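Long-range contacts in putative hemin ABC transport system, membrane protein (Burkholderia cenocepacia J2315, PDB 5B57), which probably forms the membrane-spanning part of an ABC importer that brings heme across the inner membrane: residues L343-A348 and I358-L363; L110-G115 and L337-T342; Q126-N131 and L194-L199; V257-E262 and R288-A293. All blocks are in the same frame, centred on the assembly; numbering follows the deposited sequence.

Overall arrangement
Contacts 1 and 2 share helix 327-352 and touch each other, with L343 packed on A111 and L112; contacts 3 and 4 lie across the chain centre from contact 1 and meet where L291 packs on L194, L199 and L128. Helix 94-128 serves both contact 2 and contact 3, whose nearest atoms are about 11 Å apart. Contact 2, centred about 8 Å from the chain centre, is the most central and joins mainly small residues by close backbone approach. Contact 1 is buried and apolar, contact 3 is a buried leucine-phenylalanine meeting of helix ends, and the partly buried contact 4 adds a salt bridge to its apolar packing.

Contact 1. Residues L343-A348 and I358-L363; sequences LAADLA and IPLGVL
This is an apolar helix-to-helix contact, made where A345, D346 and A348 meet L360 and L363 of the last two long helices of the FecCD permease fold, 327-352 and 360-378, which follow one another in the chain and are joined by a short connection. The nearest CA atoms pair A345 with L363 at 5.8 Å and D346 with L360 at 6.2 Å. P359 is the N-cap of the second helix, so L360 reaches back from its very first turn. The side chain of L360 has CG anti to the backbone N (chi1 -169°), which carries CD1 over the peptide link between A345 and D346: CD1 is 3.7 Å from A345 C and also 3.7 Å from D346 N. The same methyl reaches A345 CB at 3.8 Å. D346 meets it with CB and OD1, each 4.0 Å from L360 CD1, and the side chains of L360 and D346 cross at about a right angle. The charge of D346 is directed elsewhere, OD2 forming a salt bridge with R107, and both carboxylate oxygens are hydrogen-bonded outside the contact. No hydrogen bond spans the two segments. Beyond the pair, P359 and V362 pack on F219 and L216 of a second subunit, another copy of the protein, so the second helix is sandwiched between this contact and the subunit interface. One turn on from L360, L363 takes over: its CG is 3.7 Å from A345 O, and its CD1 approaches A348 CB at 4.0 Å.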
loop_
_atom_site.group_PDB
_atom_site.type_symbol
_atom_site.label_atom_id
_atom_site.label_comp_id
_atom_site.label_asym_id
_atom_site.label_seq_id
_atom_site.Cartn_x
_atom_site.Cartn_y
_atom_site.Cartn_z
ATOM N N LEU A 343 27.568 -1.673 16.151
ATOM C CA LEU A 343 28.935 -1.622 16.637
ATOM C C LEU A 343 29.916 -1.290 15.509
ATOM O O LEU A 343 30.795 -0.437 15.664
ATOM C CB LEU A 343 29.225 -2.969 17.281
ATOM C CG LEU A 343 30.524 -3.349 17.932
ATOM C CD1 LEU A 343 30.764 -2.488 19.150
ATOM C CD2 LEU A 343 30.302 -4.793 18.300
ATOM N N ALA A 344 29.770 -1.949 14.357
ATOM C CA ALA A 344 30.568 -1.583 13.191
ATOM C C ALA A 344 30.414 -0.100 12.861
ATOM O O ALA A 344 31.395 0.561 12.466
ATOM C CB ALA A 344 30.171 -2.449 11.996
ATOM N N ALA A 345 29.197 0.439 13.040
ATOM C CA ALA A 345 28.934 1.853 12.781
ATOM C C ALA A 345 29.571 2.768 13.823
ATOM O O ALA A 345 30.006 3.876 13.469
ATOM C CB ALA A 345 27.441 2.120 12.718
ATOM N N ASP A 346 29.610 2.353 15.111
ATOM C CA ASP A 346 30.175 3.229 16.141
ATOM C C ASP A 346 31.683 3.131 16.178
ATOM O O ASP A 346 32.369 4.136 16.402
ATOM C CB ASP A 346 29.608 2.921 17.524
ATOM C CG ASP A 346 29.952 4.012 18.560
ATOM O OD1 ASP A 346 29.472 5.158 18.403
ATOM O OD2 ASP A 346 30.684 3.720 19.539
ATOM N N LEU A 347 32.210 1.928 15.957
ATOM C CA LEU A 347 33.622 1.798 15.655
ATOM C C LEU A 347 34.011 2.656 14.461
ATOM O O LEU A 347 35.117 3.204 14.432
ATOM C CB LEU A 347 33.941 0.342 15.407
ATOM C CG LEU A 347 35.215 -0.089 16.082
ATOM C CD1 LEU A 347 34.914 -1.443 16.634
ATOM C CD2 LEU A 347 36.304 -0.139 15.035
ATOM N N ALA A 348 33.130 2.791 13.467
ATOM C CA ALA A 348 33.446 3.666 12.345
ATOM C C ALA A 348 33.482 5.145 12.750
ATOM O O ALA A 348 34.363 5.886 12.301
ATOM C CB ALA A 348 32.466 3.440 11.204
ATOM N N ILE A 358 31.879 11.357 15.444
ATOM C CA ILE A 358 30.824 11.648 14.459
ATOM C C ILE A 358 29.495 11.115 14.972
ATOM O O ILE A 358 29.456 9.986 15.499
ATOM C CB ILE A 358 31.196 11.053 13.117
ATOM C CG1 ILE A 358 32.498 11.661 12.594
ATOM C CG2 ILE A 358 30.058 11.203 12.127
ATOM C CD1 ILE A 358 32.929 11.019 11.327
ATOM N N PRO A 359 28.404 11.850 14.831
ATOM C CA PRO A 359 27.121 11.328 15.275
ATOM C C PRO A 359 26.833 9.966 14.670
ATOM O O PRO A 359 27.091 9.710 13.494
ATOM C CB PRO A 359 26.130 12.389 14.782
ATOM C CG PRO A 359 26.939 13.673 14.876
ATOM C CD PRO A 359 28.331 13.278 14.460
ATOM N N LEU A 360 26.302 9.067 15.502
ATOM C CA LEU A 360 26.030 7.714 15.040
ATOM C C LEU A 360 24.923 7.692 13.989
ATOM O O LEU A 360 24.989 6.915 13.024
ATOM C CB LEU A 360 25.645 6.834 16.225
ATOM C CG LEU A 360 25.602 5.343 15.905
ATOM C CD1 LEU A 360 26.929 4.875 15.307
ATOM C CD2 LEU A 360 25.237 4.595 17.161
ATOM N N GLY A 361 23.885 8.520 14.161
ATOM C CA GLY A 361 22.839 8.558 13.162
ATOM C C GLY A 361 23.384 8.815 11.773
ATOM O O GLY A 361 22.849 8.302 10.788
ATOM N N VAL A 362 24.465 9.594 11.676
ATOM C CA VAL A 362 25.048 9.887 10.372
ATOM C C VAL A 362 25.604 8.618 9.759
ATOM O O VAL A 362 25.398 8.352 8.569
ATOM C CB VAL A 362 26.117 10.996 10.477
ATOM C CG1 VAL A 362 27.233 10.732 9.505
ATOM C CG2 VAL A 362 25.509 12.369 10.173
ATOM N N LEU A 363 26.269 7.787 10.572
ATOM C CA LEU A 363 26.850 6.545 10.063
ATOM C C LEU A 363 25.776 5.501 9.751
ATOM O O LEU A 363 25.854 4.809 8.729
ATOM C CB LEU A 363 27.870 6.003 11.063
ATOM C CG LEU A 363 29.349 6.322 10.809
ATOM C CD1 LEU A 363 29.743 5.748 9.494
ATOM C CD2 LEU A 363 29.651 7.802 10.810
#

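Contact 2. Residues L110-G115 and L337-T342; sequences LALLVG and LGALLT
T342 lays its methyl against helix 94-128: CG2 is 3.6 Å from A111 O and 3.9 Å from V114 CG1, the side chains of V114 and T342 crossing at about a right angle. The hydroxyl turns back to its own helix, where OG1 donates to G338 O at 2.8 Å. That oxygen also accepts from T342 N, and the hydroxyl donor stands above the carbonyl plane. T342 OG1 also lies 3.5 Å from G115 N, but the angle is too poor for a hydrogen bond. The helix axes come within 7.2 Å, their N-to-C directions 132° apart, an approach made possible by small residues. A111 and G115, four apart, form a small-xxx-small pattern: G115 meets G338, A339 and T342, A111 meets A339 and T342, and G115 CA makes a CH···O contact with G338 O at 3.3 Å. At the flank L112, with CG anti to its carbonyl carbon (chi1 -66°), brings CD2 to 3.7 Å from A339 CB. Around this pair of transmembrane helices, helix 54-72 covers L112 through M63 and S67, I311 at the start of helix 311-323 touches T342, L237 of a loop covers A111, and helix 242-260 borders L110 and L113 through L245.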
loop_
_atom_site.group_PDB
_atom_site.type_symbol
_atom_site.label_atom_id
_atom_site.label_comp_id
_atom_site.label_asym_id
_atom_site.label_seq_id
_atom_site.Cartn_x
_atom_site.Cartn_y
_atom_site.Cartn_z
ATOM N N LEU A 110 26.521 -0.410 25.138
ATOM C CA LEU A 110 25.356 0.313 24.644
ATOM C C LEU A 110 25.141 0.042 23.163
ATOM O O LEU A 110 24.006 -0.182 22.729
ATOM C CB LEU A 110 25.493 1.821 24.909
ATOM C CG LEU A 110 24.266 2.692 24.576
ATOM C CD1 LEU A 110 23.102 2.381 25.480
ATOM C CD2 LEU A 110 24.570 4.149 24.668
ATOM N N ALA A 111 26.220 0.020 22.372
ATOM C CA ALA A 111 26.075 -0.312 20.957
ATOM C C ALA A 111 25.467 -1.706 20.751
ATOM O O ALA A 111 24.663 -1.888 19.843
ATOM C CB ALA A 111 27.410 -0.201 20.233
ATOM N N LEU A 112 25.814 -2.695 21.585
ATOM C CA LEU A 112 25.173 -4.006 21.464
ATOM C C LEU A 112 23.696 -3.953 21.839
ATOM O O LEU A 112 22.865 -4.558 21.155
ATOM C CB LEU A 112 25.882 -5.049 22.333
ATOM C CG LEU A 112 27.301 -5.384 21.918
ATOM C CD1 LEU A 112 27.895 -6.333 22.909
ATOM C CD2 LEU A 112 27.308 -5.968 20.525
ATOM N N LEU A 113 23.345 -3.250 22.927
ATOM C CA LEU A 113 21.939 -3.104 23.314
ATOM C C LEU A 113 21.118 -2.371 22.260
ATOM O O LEU A 113 19.958 -2.735 22.027
ATOM C CB LEU A 113 21.827 -2.361 24.640
ATOM C CG LEU A 113 22.175 -3.086 25.929
ATOM C CD1 LEU A 113 21.776 -2.174 27.079
ATOM C CD2 LEU A 113 21.459 -4.430 25.990
ATOM N N VAL A 114 21.693 -1.346 21.620
ATOM C CA VAL A 114 20.967 -0.602 20.597
ATOM C C VAL A 114 20.762 -1.464 19.351
ATOM O O VAL A 114 19.639 -1.639 18.867
ATOM C CB VAL A 114 21.702 0.714 20.265
ATOM C CG1 VAL A 114 21.330 1.203 18.921
ATOM C CG2 VAL A 114 21.342 1.780 21.263
ATOM N N GLY A 115 21.845 -2.014 18.813
ATOM C CA GLY A 115 21.718 -2.874 17.648
ATOM C C GLY A 115 20.809 -4.063 17.866
ATOM O O GLY A 115 19.847 -4.256 17.130
ATOM N N LEU A 337 22.748 -9.586 14.108
ATOM C CA LEU A 337 23.221 -8.748 13.006
ATOM C C LEU A 337 23.045 -7.254 13.299
ATOM O O LEU A 337 23.868 -6.424 12.864
ATOM C CB LEU A 337 22.511 -9.106 11.703
ATOM C CG LEU A 337 23.048 -8.242 10.556
ATOM C CD1 LEU A 337 24.533 -8.563 10.311
ATOM C CD2 LEU A 337 22.204 -8.346 9.283
ATOM N N GLY A 338 21.996 -6.872 14.028
ATOM C CA GLY A 338 21.863 -5.468 14.389
ATOM C C GLY A 338 22.961 -5.013 15.335
ATOM O O GLY A 338 23.572 -3.958 15.152
ATOM N N ALA A 339 23.206 -5.805 16.377
ATOM C CA ALA A 339 24.330 -5.518 17.250
ATOM C C ALA A 339 25.628 -5.485 16.456
ATOM O O ALA A 339 26.452 -4.583 16.639
ATOM C CB ALA A 339 24.388 -6.550 18.372
ATOM N N LEU A 340 25.802 -6.419 15.523
ATOM C CA LEU A 340 27.013 -6.394 14.709
ATOM C C LEU A 340 27.097 -5.123 13.855
ATOM O O LEU A 340 28.152 -4.487 13.776
ATOM C CB LEU A 340 27.102 -7.649 13.838
ATOM C CG LEU A 340 28.410 -7.681 13.052
ATOM C CD1 LEU A 340 29.633 -7.630 13.984
ATOM C CD2 LEU A 340 28.454 -8.911 12.193
ATOM N N LEU A 341 25.996 -4.716 13.234
ATOM C CA LEU A 341 26.055 -3.539 12.369
ATOM C C LEU A 341 26.221 -2.236 13.170
ATOM O O LEU A 341 26.996 -1.358 12.781
ATOM C CB LEU A 341 24.806 -3.488 11.474
ATOM C CG LEU A 341 24.702 -4.570 10.389
ATOM C CD1 LEU A 341 23.262 -4.727 9.955
ATOM C CD2 LEU A 341 25.578 -4.248 9.187
ATOM N N THR A 342 25.488 -2.077 14.277
ATOM C CA THR A 342 25.578 -0.847 15.070
ATOM C C THR A 342 26.989 -0.623 15.584
ATOM O O THR A 342 27.533 0.485 15.519
ATOM C CB THR A 342 24.626 -0.927 16.255
ATOM O OG1 THR A 342 23.311 -1.202 15.780
ATOM C CG2 THR A 342 24.641 0.360 17.037
#

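Contact 3. Residues Q126-N131 and L194-L199; sequences QALFRN and LALPLL
F129 and L196 cross obliquely, and their meeting carries the contact. The ring of F129 is reached mainly through its CD1-CE1 side: L196 CD1 is 3.6 Å from F129 CD1, while L196 CB is 3.7 Å from F129 CE1. The methyl stands at a slant to the ring, neither squarely over it nor in its plane. L199 does it differently, bringing CD2 to the ring edge near the plane, 4.2 Å from F129 CZ. Two residues of one helical turn therefore hold the phenyl group from different directions. The torsion of L196, with CG anti to its carbonyl carbon (chi1 -60°), puts CD1 between the F129 ring and L128, where it meets L128 O at 3.5 Å and L128 CG at 4.4 Å. R130 lies at the margin, its NH2 approaching L196 CD1 at 4.3 Å without any polar bond between the segments. K287 of helix 283-305 packs against both L128 and L196 and so bridges the two sides. Outside the chain, R130 also packs on an apolar side chain belonging to another protein of the assembly, consistent with this end of the fold facing the partner subunit of an ABC importer. F129 sits at the point where helix 94-128 ends: R130 has a phi of +53°, N131 N bonds to Q126 O and R130 N to A127 O. Opposite, A195 is the N-cap of helix 196-220. The result is a helix C-terminus closed by a Schellman motif, packed against the first turn of another transmembrane helix.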
loop_
_atom_site.group_PDB
_atom_site.type_symbol
_atom_site.label_atom_id
_atom_site.label_comp_id
_atom_site.label_asym_id
_atom_site.label_seq_id
_atom_site.Cartn_x
_atom_site.Cartn_y
_atom_site.Cartn_z
ATOM N N GLN A 126 7.875 -5.941 11.590
ATOM C CA GLN A 126 7.702 -6.291 10.181
ATOM C C GLN A 126 6.861 -7.547 10.013
ATOM O O GLN A 126 6.101 -7.674 9.041
ATOM C CB GLN A 126 9.059 -6.462 9.527
ATOM C CG GLN A 126 9.686 -5.133 9.261
ATOM C CD GLN A 126 11.188 -5.157 9.348
ATOM O OE1 GLN A 126 11.858 -5.939 8.661
ATOM N NE2 GLN A 126 11.736 -4.286 10.185
ATOM N N ALA A 127 6.977 -8.490 10.947
ATOM C CA ALA A 127 6.013 -9.584 11.004
ATOM C C ALA A 127 4.627 -9.047 11.318
ATOM O O ALA A 127 3.691 -9.218 10.539
ATOM C CB ALA A 127 6.435 -10.631 12.035
ATOM N N LEU A 128 4.498 -8.341 12.438
ATOM C CA LEU A 128 3.205 -7.807 12.851
ATOM C C LEU A 128 2.476 -7.079 11.719
ATOM O O LEU A 128 1.267 -7.257 11.542
ATOM C CB LEU A 128 3.401 -6.876 14.044
ATOM C CG LEU A 128 2.101 -6.273 14.546
ATOM C CD1 LEU A 128 1.403 -7.333 15.302
ATOM C CD2 LEU A 128 2.395 -5.120 15.440
ATOM N N PHE A 129 3.187 -6.266 10.934
ATOM C CA PHE A 129 2.543 -5.538 9.838
ATOM C C PHE A 129 2.588 -6.284 8.528
ATOM O O PHE A 129 2.120 -5.744 7.521
ATOM C CB PHE A 129 3.180 -4.164 9.619
ATOM C CG PHE A 129 2.828 -3.181 10.671
ATOM C CD1 PHE A 129 1.687 -2.416 10.559
ATOM C CD2 PHE A 129 3.616 -3.043 11.793
ATOM C CE1 PHE A 129 1.339 -1.514 11.538
ATOM C CE2 PHE A 129 3.269 -2.147 12.784
ATOM C CZ PHE A 129 2.120 -1.379 12.647
ATOM N N ARG A 130 3.169 -7.486 8.505
ATOM C CA ARG A 130 3.245 -8.255 7.276
ATOM C C ARG A 130 3.855 -7.401 6.180
ATOM O O ARG A 130 3.370 -7.326 5.052
ATOM C CB ARG A 130 1.868 -8.761 6.882
ATOM C CG ARG A 130 1.592 -10.140 7.368
ATOM C CD ARG A 130 0.130 -10.338 7.507
ATOM N NE ARG A 130 -0.388 -9.386 8.474
ATOM C CZ ARG A 130 -1.327 -8.488 8.186
ATOM N NH1 ARG A 130 -1.844 -8.448 6.950
ATOM N NH2 ARG A 130 -1.751 -7.646 9.128
ATOM N N ASN A 131 4.901 -6.714 6.532
ATOM C CA ASN A 131 5.466 -5.763 5.610
ATOM C C ASN A 131 6.883 -5.444 6.041
ATOM O O ASN A 131 7.115 -4.990 7.177
ATOM C CB ASN A 131 4.620 -4.505 5.569
ATOM C CG ASN A 131 5.185 -3.468 4.657
ATOM O OD1 ASN A 131 6.092 -3.728 3.861
ATOM N ND2 ASN A 131 4.655 -2.276 4.752
ATOM N N LEU A 194 -7.817 -3.262 17.178
ATOM C CA LEU A 194 -6.732 -2.386 16.753
ATOM C C LEU A 194 -6.497 -2.601 15.269
ATOM O O LEU A 194 -5.827 -3.560 14.887
ATOM C CB LEU A 194 -5.452 -2.656 17.554
ATOM C CG LEU A 194 -4.239 -1.759 17.208
ATOM C CD1 LEU A 194 -4.537 -0.275 17.347
ATOM C CD2 LEU A 194 -3.010 -2.083 18.024
ATOM N N ALA A 195 -7.036 -1.722 14.431
ATOM C CA ALA A 195 -6.736 -1.781 13.002
ATOM C C ALA A 195 -5.373 -1.166 12.753
ATOM O O ALA A 195 -5.122 -0.027 13.150
ATOM C CB ALA A 195 -7.789 -1.056 12.172
ATOM N N LEU A 196 -4.489 -1.897 12.098
ATOM C CA LEU A 196 -3.158 -1.344 11.890
ATOM C C LEU A 196 -3.172 -0.101 11.008
ATOM O O LEU A 196 -2.358 0.805 11.257
ATOM C CB LEU A 196 -2.223 -2.432 11.348
ATOM C CG LEU A 196 -2.090 -3.635 12.289
ATOM C CD1 LEU A 196 -0.926 -4.529 11.905
ATOM C CD2 LEU A 196 -1.956 -3.180 13.738
ATOM N N PRO A 197 -4.035 0.020 9.989
ATOM C CA PRO A 197 -4.145 1.323 9.289
ATOM C C PRO A 197 -4.478 2.495 10.193
ATOM O O PRO A 197 -3.905 3.574 10.005
ATOM C CB PRO A 197 -5.263 1.086 8.257
ATOM C CG PRO A 197 -5.621 -0.378 8.355
ATOM C CD PRO A 197 -4.564 -1.074 9.168
ATOM N N LEU A 198 -5.376 2.314 11.178
ATOM C CA LEU A 198 -5.732 3.413 12.080
ATOM C C LEU A 198 -4.585 3.746 13.027
ATOM O O LEU A 198 -4.313 4.920 13.289
ATOM C CB LEU A 198 -7.001 3.076 12.876
ATOM C CG LEU A 198 -8.343 2.851 12.138
ATOM C CD1 LEU A 198 -9.488 2.709 13.097
ATOM C CD2 LEU A 198 -8.658 3.962 11.165
ATOM N N LEU A 199 -3.877 2.735 13.530
ATOM C CA LEU A 199 -2.677 3.018 14.311
ATOM C C LEU A 199 -1.720 3.915 13.546
ATOM O O LEU A 199 -1.114 4.824 14.116
ATOM C CB LEU A 199 -1.976 1.720 14.693
ATOM C CG LEU A 199 -0.798 1.996 15.603
ATOM C CD1 LEU A 199 -0.829 1.007 16.713
ATOM C CD2 LEU A 199 0.482 1.866 14.834
#

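Contact 4. Residues V257-E262 and R288-A293; sequences VLLVRE and RRVLVA
The backbones draw near at two pairs, L258 with A293 at 6.1 Å and L259 with V290 at 6.3 Å between CA atoms, with residue numbers rising on one side as they fall on the other, and the helical carbonyls of the two segments point in roughly opposite directions. A293, small and directed at its partner, receives L258 through both CB and CD1, L258 CB lying 3.7 Å from A293 CB. L259 places CD2 between two neighbours, 3.9 Å from V290 CG1 and equally far from A293 CB, and its side chain crosses V290 at about a right angle. Helix 94-128 closes this apolar part from another side, A124 touching both L259 and V290. Toward the end of the first segment the chemistry changes. E262, N-cap of helix 263-269, bends its chain at chi2 (-69°), and R289 bends at chi3 (-66°), which brings OE2 over one face of the guanidinium, displaced toward its NE rim. E262 OE2 is 3.2 Å from R289 NE in a salt bridge, but the oxygen stands 3.1 Å above the guanidinium plane, and the two flat groups are 34° apart. No N-H points at the oxygen, so the link is one of charge alone. Such an out-of-plane charge pair, at the rim of an otherwise apolar contact, is less directional than an in-plane pair and would probably constrain the relative orientation of the two groups little.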
loop_
_atom_site.group_PDB
_atom_site.type_symbol
_atom_site.label_atom_id
_atom_site.label_comp_id
_atom_site.label_asym_id
_atom_site.label_seq_id
_atom_site.Cartn_x
_atom_site.Cartn_y
_atom_site.Cartn_z
ATOM N N VAL A 257 12.317 -10.461 25.753
ATOM C CA VAL A 257 11.686 -11.707 26.195
ATOM C C VAL A 257 10.258 -11.793 25.667
ATOM O O VAL A 257 9.838 -12.822 25.120
ATOM C CB VAL A 257 11.742 -11.823 27.733
ATOM C CG1 VAL A 257 10.619 -12.702 28.248
ATOM C CG2 VAL A 257 13.084 -12.392 28.174
ATOM N N LEU A 258 9.507 -10.691 25.780
ATOM C CA LEU A 258 8.100 -10.688 25.379
ATOM C C LEU A 258 7.916 -10.965 23.891
ATOM O O LEU A 258 6.901 -11.548 23.485
ATOM C CB LEU A 258 7.465 -9.349 25.723
ATOM C CG LEU A 258 7.383 -8.906 27.166
ATOM C CD1 LEU A 258 6.756 -7.530 27.148
ATOM C CD2 LEU A 258 6.524 -9.893 27.925
ATOM N N LEU A 259 8.866 -10.532 23.055
ATOM C CA LEU A 259 8.772 -10.825 21.625
ATOM C C LEU A 259 8.990 -12.311 21.357
ATOM O O LEU A 259 8.171 -12.950 20.688
ATOM C CB LEU A 259 9.773 -9.979 20.833
ATOM C CG LEU A 259 9.503 -8.453 20.793
ATOM C CD1 LEU A 259 10.529 -7.703 19.934
ATOM C CD2 LEU A 259 8.074 -8.166 20.349
ATOM N N VAL A 260 10.076 -12.882 21.906
ATOM C CA VAL A 260 10.363 -14.311 21.792
ATOM C C VAL A 260 9.147 -15.154 22.180
ATOM O O VAL A 260 8.848 -16.173 21.544
ATOM C CB VAL A 260 11.576 -14.702 22.655
ATOM C CG1 VAL A 260 11.813 -16.190 22.551
ATOM C CG2 VAL A 260 12.830 -13.923 22.256
ATOM N N ARG A 261 8.438 -14.756 23.239
ATOM C CA ARG A 261 7.240 -15.489 23.632
ATOM C C ARG A 261 6.118 -15.386 22.607
ATOM O O ARG A 261 5.028 -15.898 22.878
ATOM C CB ARG A 261 6.742 -15.000 24.996
ATOM C CG ARG A 261 7.379 -15.680 26.236
ATOM C CD ARG A 261 8.936 -15.685 26.258
ATOM N NE ARG A 261 9.479 -16.466 27.380
ATOM C CZ ARG A 261 10.760 -16.823 27.528
ATOM N NH1 ARG A 261 11.668 -16.482 26.623
ATOM N NH2 ARG A 261 11.138 -17.535 28.588
ATOM N N GLU A 262 6.349 -14.731 21.452
ATOM C CA GLU A 262 5.354 -14.536 20.399
ATOM C C GLU A 262 5.880 -14.972 19.032
ATOM O O GLU A 262 5.312 -14.594 17.996
ATOM C CB GLU A 262 4.910 -13.069 20.332
ATOM C CG GLU A 262 4.289 -12.514 21.617
ATOM C CD GLU A 262 2.924 -13.116 21.926
ATOM O OE1 GLU A 262 2.241 -13.541 20.970
ATOM O OE2 GLU A 262 2.536 -13.172 23.119
ATOM N N ARG A 288 -1.335 -6.030 20.537
ATOM C CA ARG A 288 -1.025 -5.186 21.684
ATOM C C ARG A 288 0.235 -5.648 22.403
ATOM O O ARG A 288 0.981 -4.821 22.912
ATOM C CB ARG A 288 -2.226 -5.127 22.637
ATOM C CG ARG A 288 -1.944 -4.513 24.006
ATOM C CD ARG A 288 -3.207 -4.417 24.905
ATOM N NE ARG A 288 -3.107 -3.276 25.833
ATOM C CZ ARG A 288 -4.070 -2.865 26.667
ATOM N NH1 ARG A 288 -3.862 -1.809 27.450
ATOM N NH2 ARG A 288 -5.240 -3.502 26.728
ATOM N N ARG A 289 0.520 -6.946 22.426
ATOM C CA ARG A 289 1.669 -7.419 23.194
ATOM C C ARG A 289 2.977 -7.055 22.514
ATOM O O ARG A 289 3.943 -6.686 23.182
ATOM C CB ARG A 289 1.560 -8.927 23.433
ATOM C CG ARG A 289 0.703 -9.222 24.664
ATOM C CD ARG A 289 0.654 -10.685 25.073
ATOM N NE ARG A 289 -0.019 -11.511 24.067
ATOM C CZ ARG A 289 -0.698 -12.630 24.329
ATOM N NH1 ARG A 289 -1.265 -13.301 23.332
ATOM N NH2 ARG A 289 -0.821 -13.069 25.582
ATOM N N VAL A 290 3.015 -7.117 21.184
ATOM C CA VAL A 290 4.197 -6.688 20.438
ATOM C C VAL A 290 4.440 -5.189 20.613
ATOM O O VAL A 290 5.555 -4.755 20.936
ATOM C CB VAL A 290 4.039 -7.074 18.962
ATOM C CG1 VAL A 290 5.217 -6.597 18.157
ATOM C CG2 VAL A 290 3.871 -8.570 18.866
ATOM N N LEU A 291 3.398 -4.374 20.411
ATOM C CA LEU A 291 3.541 -2.918 20.544
ATOM C C LEU A 291 4.070 -2.506 21.924
ATOM O O LEU A 291 5.031 -1.731 22.031
ATOM C CB LEU A 291 2.206 -2.250 20.261
ATOM C CG LEU A 291 1.873 -2.480 18.798
ATOM C CD1 LEU A 291 0.584 -1.777 18.475
ATOM C CD2 LEU A 291 3.039 -1.974 17.943
ATOM N N VAL A 292 3.449 -3.002 22.994
ATOM C CA VAL A 292 3.983 -2.690 24.313
ATOM C C VAL A 292 5.402 -3.241 24.464
ATOM O O VAL A 292 6.256 -2.592 25.078
ATOM C CB VAL A 292 3.034 -3.182 25.428
ATOM C CG1 VAL A 292 2.773 -4.591 25.276
ATOM C CG2 VAL A 292 3.666 -3.050 26.753
ATOM N N ALA A 293 5.720 -4.388 23.857
ATOM C CA ALA A 293 7.105 -4.852 23.992
ATOM C C ALA A 293 8.060 -4.006 23.153
ATOM O O ALA A 293 9.150 -3.656 23.622
ATOM C CB ALA A 293 7.238 -6.330 23.636
#